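Pumilio homology domain family member 4 (Saccharomyces cerevisiae, PDB 3BWT) binds mRNA through its Pumilio homology domain, the part of the longer protein described here, an array of eight Pumilio repeats. Local coordinates at residues R175-G180 against V209-T214; I163-H168 against D197-D202. All blocks are in the same frame, centred on the assembly; numbering follows the deposited sequence.

Contact 1 (R175-G180 against V209-T214); sequences RCLDHG and VQYIIT
Tyr211 reaches from helix 205-219 to Leu177 and Asp178 on helix 169-179, bridging two short helical segments whose axes run nearly parallel (15°) and come no closer than 10.5 Å. That spacing suits a long side chain. Its CB heads toward the facing helix, and chi1 of -157°, which sets CG anti to the backbone N, carries the ring on across the gap. Beyond CG, the ring carbon CD2 lies 4.2 Å from Leu177 CD1; leucine and tyrosine slide past each other in opposite directions, the methyl meeting the ring at its edge. Farther out, CE2 passes Asp178 OD1, and the hydroxyl OH at the tip donates to that same OD1 at 2.6 Å. The oxygen lies in the plane of the phenol ring, while the carboxylate is turned 60° from it. The placing of OD1 is less certain than the rest, so the bond's length deserves caution. Leu177 CD1 also packs on Ile212 CG1 at 3.9 Å, so one methyl has two partners. The polar pair, Asp178 and Tyr211, is partly exposed, while Leu177 and Ile212 are buried. The contact joins Pumilio repeats 5 and 6: behind Cys176 lie helices 133-143 and 146-158, while Ile212 rests on Tyr224 of helix 224-232 and Val209 faces Val248 of helix 245-253.

Contact 2 (I163-H168 against D197-D202); sequences IATHRH and DKLTLD
Asp202 OD1, on a carboxylate that packs against Thr165, is gripped by two backbone amides, those of Phe204 and Gly205, so that this aspartate caps the start of helix 205-219. A short side chain with a carboxylate suits such a place, since it can turn back on the amides that begin a helix. With CG anti to the backbone N (chi1 -174°), the carboxylate is carried over to segment 163-168, where the two side chains cross at about a right angle and Thr165 CG2 lies 3.4 Å from Asp202 CG. Threonine has a methyl to lay against the carboxylate, while OG1 turns back to the carbonyl oxygen of Ile161 in its own helix. A water makes the polar link, donating to Thr165 O at 2.7 Å and to Asp202 OD2 at 3.1 Å. The apolar half lies deeper, where Leu199 CD2 touches both Ala164 CB, 3.7 Å away, and Thr165 CG2, at 3.8 Å; alanine's small side chain lets the leucine come close to the helix backbone. His166 caps the turn that leads into helix 169-179, accepting from His168 N through ND1 at 3.0 Å, close to its ring plane and nearly straight (164°). Replacing Asp202 by an alanine would probably leave the amides of Phe204 and Gly205 without their acceptor and the bridging water with one anchor fewer. The carboxylate therefore does double work: one oxygen caps the turn into helix 205-219, and the other ties neighbouring repeats together through water, while its negative charge is probably stabilised by the helix dipole.

Contacts 1 and 2 are two levels of the same junction between Pumilio repeats 5 and 6, their centres 14 Å apart. In each repeat a short helix is followed by a longer one: 160-164 leads into 169-179, and 196-200 into 205-219. Contact 2 pairs the ends of the short helices, contact 1 the long helices farther along. They touch directly where Val209, just before the residues that carry contact 1, packs through CG2 on Leu199 CB of contact 2 at 3.5 Å. In PUF proteins the helices equivalent to 169-179 and 205-219 line the concave RNA-binding surface; the stacking at both levels is consistent with setting the spacing of that surface.

Contact 1 (R175-G180 against V209-T214)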
# COMPACT_ATOMS: atom_id res chain seq x y z
N ARG A 175 2.35 3.72 -1.64
CA ARG A 175 3.39 4.21 -0.76
C ARG A 175 4.17 5.35 -1.45
O ARG A 175 4.61 6.29 -0.80
CB ARG A 175 4.33 3.07 -0.36
CG ARG A 175 4.91 3.18 1.04
CD ARG A 175 3.86 3.58 2.06
NE ARG A 175 2.83 2.56 2.22
CZ ARG A 175 2.68 1.82 3.31
NH1 ARG A 175 3.49 1.98 4.34
NH2 ARG A 175 1.71 0.91 3.37
N CYS A 176 4.31 5.25 -2.77
CA CYS A 176 4.96 6.29 -3.57
C CYS A 176 4.22 7.61 -3.44
O CYS A 176 4.84 8.66 -3.27
CB CYS A 176 5.05 5.88 -5.04
SG CYS A 176 6.27 4.57 -5.42
N LEU A 177 2.90 7.55 -3.51
CA LEU A 177 2.08 8.76 -3.39
C LEU A 177 2.06 9.29 -1.96
O LEU A 177 1.72 10.45 -1.74
CB LEU A 177 0.65 8.49 -3.84
CG LEU A 177 0.51 8.14 -5.31
CD1 LEU A 177 -0.93 7.84 -5.63
CD2 LEU A 177 1.03 9.26 -6.17
N ASP A 178 2.41 8.44 -1.01
CA ASP A 178 2.46 8.84 0.39
C ASP A 178 3.69 9.69 0.68
O ASP A 178 3.61 10.66 1.43
CB ASP A 178 2.48 7.61 1.30
CG ASP A 178 1.09 7.05 1.58
OD1 ASP A 178 0.09 7.68 1.17
OD2 ASP A 178 0.99 5.98 2.21
N HIS A 179 4.82 9.33 0.08
CA HIS A 179 6.11 9.87 0.48
C HIS A 179 6.81 10.59 -0.66
O HIS A 179 7.79 11.31 -0.45
CB HIS A 179 7.00 8.74 1.00
CG HIS A 179 6.46 8.06 2.21
ND1 HIS A 179 6.51 8.63 3.46
CD2 HIS A 179 5.84 6.87 2.36
CE1 HIS A 179 5.96 7.81 4.34
NE2 HIS A 179 5.55 6.73 3.70
N GLY A 180 6.32 10.38 -1.87
CA GLY A 180 6.91 11.02 -3.03
C GLY A 180 6.89 12.53 -2.97
O GLY A 180 5.94 13.14 -2.46
N VAL A 209 -6.30 4.40 -8.53
CA VAL A 209 -7.05 5.53 -9.04
C VAL A 209 -7.78 6.24 -7.90
O VAL A 209 -7.86 7.47 -7.86
CB VAL A 209 -8.03 5.10 -10.13
CG1 VAL A 209 -8.82 6.28 -10.65
CG2 VAL A 209 -7.28 4.42 -11.27
N GLN A 210 -8.31 5.46 -6.96
CA GLN A 210 -8.97 6.04 -5.80
C GLN A 210 -7.98 6.75 -4.89
O GLN A 210 -8.29 7.77 -4.29
CB GLN A 210 -9.65 4.95 -4.98
CG GLN A 210 -10.77 4.19 -5.67
CD GLN A 210 -11.49 3.29 -4.68
OE1 GLN A 210 -12.05 3.76 -3.69
NE2 GLN A 210 -11.46 1.98 -4.92
N TYR A 211 -6.78 6.20 -4.77
CA TYR A 211 -5.84 6.71 -3.79
C TYR A 211 -5.36 8.10 -4.18
O TYR A 211 -5.08 8.94 -3.32
CB TYR A 211 -4.68 5.74 -3.61
CG TYR A 211 -3.99 5.90 -2.28
CD1 TYR A 211 -4.70 5.73 -1.09
CD2 TYR A 211 -2.66 6.25 -2.20
CE1 TYR A 211 -4.09 5.88 0.13
CE2 TYR A 211 -2.03 6.42 -0.98
CZ TYR A 211 -2.75 6.23 0.18
OH TYR A 211 -2.13 6.40 1.40
N ILE A 212 -5.25 8.34 -5.48
CA ILE A 212 -4.85 9.65 -5.97
C ILE A 212 -5.82 10.68 -5.44
O ILE A 212 -5.42 11.73 -4.97
CB ILE A 212 -4.89 9.70 -7.51
CG1 ILE A 212 -3.82 8.77 -8.08
CG2 ILE A 212 -4.74 11.15 -8.01
CD1 ILE A 212 -3.90 8.61 -9.58
N ILE A 213 -7.11 10.35 -5.51
CA ILE A 213 -8.15 11.26 -5.06
C ILE A 213 -8.13 11.40 -3.55
O ILE A 213 -8.19 12.49 -3.02
CB ILE A 213 -9.51 10.77 -5.53
CG1 ILE A 213 -9.51 10.67 -7.05
CG2 ILE A 213 -10.61 11.71 -5.05
CD1 ILE A 213 -10.84 10.33 -7.65
N THR A 214 -8.03 10.27 -2.86
CA THR A 214 -7.86 10.25 -1.42
C THR A 214 -6.78 11.23 -0.95
O THR A 214 -6.98 11.99 -0.01
CB THR A 214 -7.48 8.84 -0.95
OG1 THR A 214 -8.63 7.99 -1.05
CG2 THR A 214 -6.96 8.84 0.49

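Contact 2 (I163-H168 against D197-D202)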
# COMPACT_ATOMS: atom_id res chain seq x y z
N ILE A 163 2.62 -3.00 -12.72
CA ILE A 163 2.86 -2.75 -11.30
C ILE A 163 1.63 -2.14 -10.63
O ILE A 163 1.29 -2.49 -9.50
CB ILE A 163 4.12 -1.89 -11.08
CG1 ILE A 163 5.29 -2.79 -10.67
CG2 ILE A 163 3.88 -0.85 -9.99
CD1 ILE A 163 6.62 -2.10 -10.69
N ALA A 164 0.97 -1.24 -11.35
CA ALA A 164 -0.28 -0.66 -10.88
C ALA A 164 -1.40 -1.69 -10.76
O ALA A 164 -2.24 -1.60 -9.86
CB ALA A 164 -0.69 0.47 -11.81
N THR A 165 -1.43 -2.66 -11.66
CA THR A 165 -2.50 -3.66 -11.67
C THR A 165 -2.11 -4.94 -10.92
O THR A 165 -2.74 -5.99 -11.09
CB THR A 165 -2.94 -4.03 -13.10
OG1 THR A 165 -1.80 -4.44 -13.87
CG2 THR A 165 -3.61 -2.85 -13.79
N HIS A 166 -1.08 -4.86 -10.08
CA HIS A 166 -0.63 -6.02 -9.36
C HIS A 166 -1.10 -5.98 -7.91
O HIS A 166 -1.17 -4.92 -7.32
CB HIS A 166 0.89 -6.12 -9.43
CG HIS A 166 1.42 -7.44 -8.96
ND1 HIS A 166 1.54 -7.77 -7.63
CD2 HIS A 166 1.85 -8.52 -9.66
CE1 HIS A 166 2.03 -9.00 -7.52
NE2 HIS A 166 2.23 -9.47 -8.74
N ARG A 167 -1.43 -7.14 -7.34
CA ARG A 167 -1.92 -7.21 -5.96
C ARG A 167 -1.01 -6.46 -4.99
O ARG A 167 -1.49 -5.77 -4.10
CB ARG A 167 -2.11 -8.67 -5.50
CG ARG A 167 -2.55 -8.80 -4.03
CD ARG A 167 -2.83 -10.23 -3.59
NE ARG A 167 -3.83 -10.89 -4.44
CZ ARG A 167 -5.13 -10.91 -4.19
NH1 ARG A 167 -5.60 -10.31 -3.10
NH2 ARG A 167 -5.97 -11.51 -5.02
N HIS A 168 0.30 -6.60 -5.17
CA HIS A 168 1.26 -5.99 -4.27
C HIS A 168 1.84 -4.71 -4.85
O HIS A 168 2.08 -3.76 -4.14
CB HIS A 168 2.40 -6.97 -3.95
CG HIS A 168 1.92 -8.28 -3.43
ND1 HIS A 168 1.12 -8.39 -2.31
CD2 HIS A 168 2.10 -9.54 -3.89
CE1 HIS A 168 0.84 -9.67 -2.10
NE2 HIS A 168 1.42 -10.38 -3.05
N ASP A 197 -8.26 4.45 -17.90
CA ASP A 197 -9.28 3.55 -18.42
C ASP A 197 -9.06 2.11 -17.91
O ASP A 197 -9.92 1.52 -17.25
CB ASP A 197 -9.32 3.58 -19.95
CG ASP A 197 -9.99 4.83 -20.51
OD1 ASP A 197 -10.30 5.76 -19.73
OD2 ASP A 197 -10.20 4.89 -21.74
N LYS A 198 -7.88 1.57 -18.21
CA LYS A 198 -7.50 0.21 -17.80
C LYS A 198 -7.57 0.00 -16.29
O LYS A 198 -8.13 -0.98 -15.81
CB LYS A 198 -6.09 -0.13 -18.30
CG LYS A 198 -5.98 -0.30 -19.81
CD LYS A 198 -4.98 -1.40 -20.18
CE LYS A 198 -5.12 -1.79 -21.65
NZ LYS A 198 -4.59 -3.15 -21.93
N LEU A 199 -6.97 0.93 -15.55
CA LEU A 199 -6.86 0.82 -14.10
C LEU A 199 -8.21 0.78 -13.40
O LEU A 199 -8.40 0.09 -12.41
CB LEU A 199 -6.06 2.00 -13.55
CG LEU A 199 -4.64 2.19 -14.05
CD1 LEU A 199 -4.08 3.44 -13.44
CD2 LEU A 199 -3.81 0.99 -13.68
N THR A 200 -9.15 1.55 -13.92
CA THR A 200 -10.45 1.72 -13.29
C THR A 200 -11.21 0.39 -13.24
O THR A 200 -11.89 0.08 -12.26
CB THR A 200 -11.27 2.82 -14.02
OG1 THR A 200 -10.55 4.06 -13.94
CG2 THR A 200 -12.67 3.00 -13.41
N LEU A 201 -11.07 -0.40 -14.30
CA LEU A 201 -11.76 -1.68 -14.43
C LEU A 201 -10.98 -2.81 -13.77
O LEU A 201 -11.44 -3.95 -13.71
CB LEU A 201 -11.97 -2.00 -15.90
CG LEU A 201 -12.86 -1.02 -16.68
CD1 LEU A 201 -13.24 -1.60 -18.04
CD2 LEU A 201 -14.10 -0.65 -15.85
N ASP A 202 -9.79 -2.49 -13.28
CA ASP A 202 -8.90 -3.51 -12.75
C ASP A 202 -9.14 -3.78 -11.27
O ASP A 202 -9.39 -2.86 -10.50
CB ASP A 202 -7.46 -3.08 -12.97
CG ASP A 202 -6.49 -4.15 -12.59
OD1 ASP A 202 -6.03 -4.14 -11.43
OD2 ASP A 202 -6.22 -5.03 -13.44
O HOH W 1 -4.70 -7.47 -12.19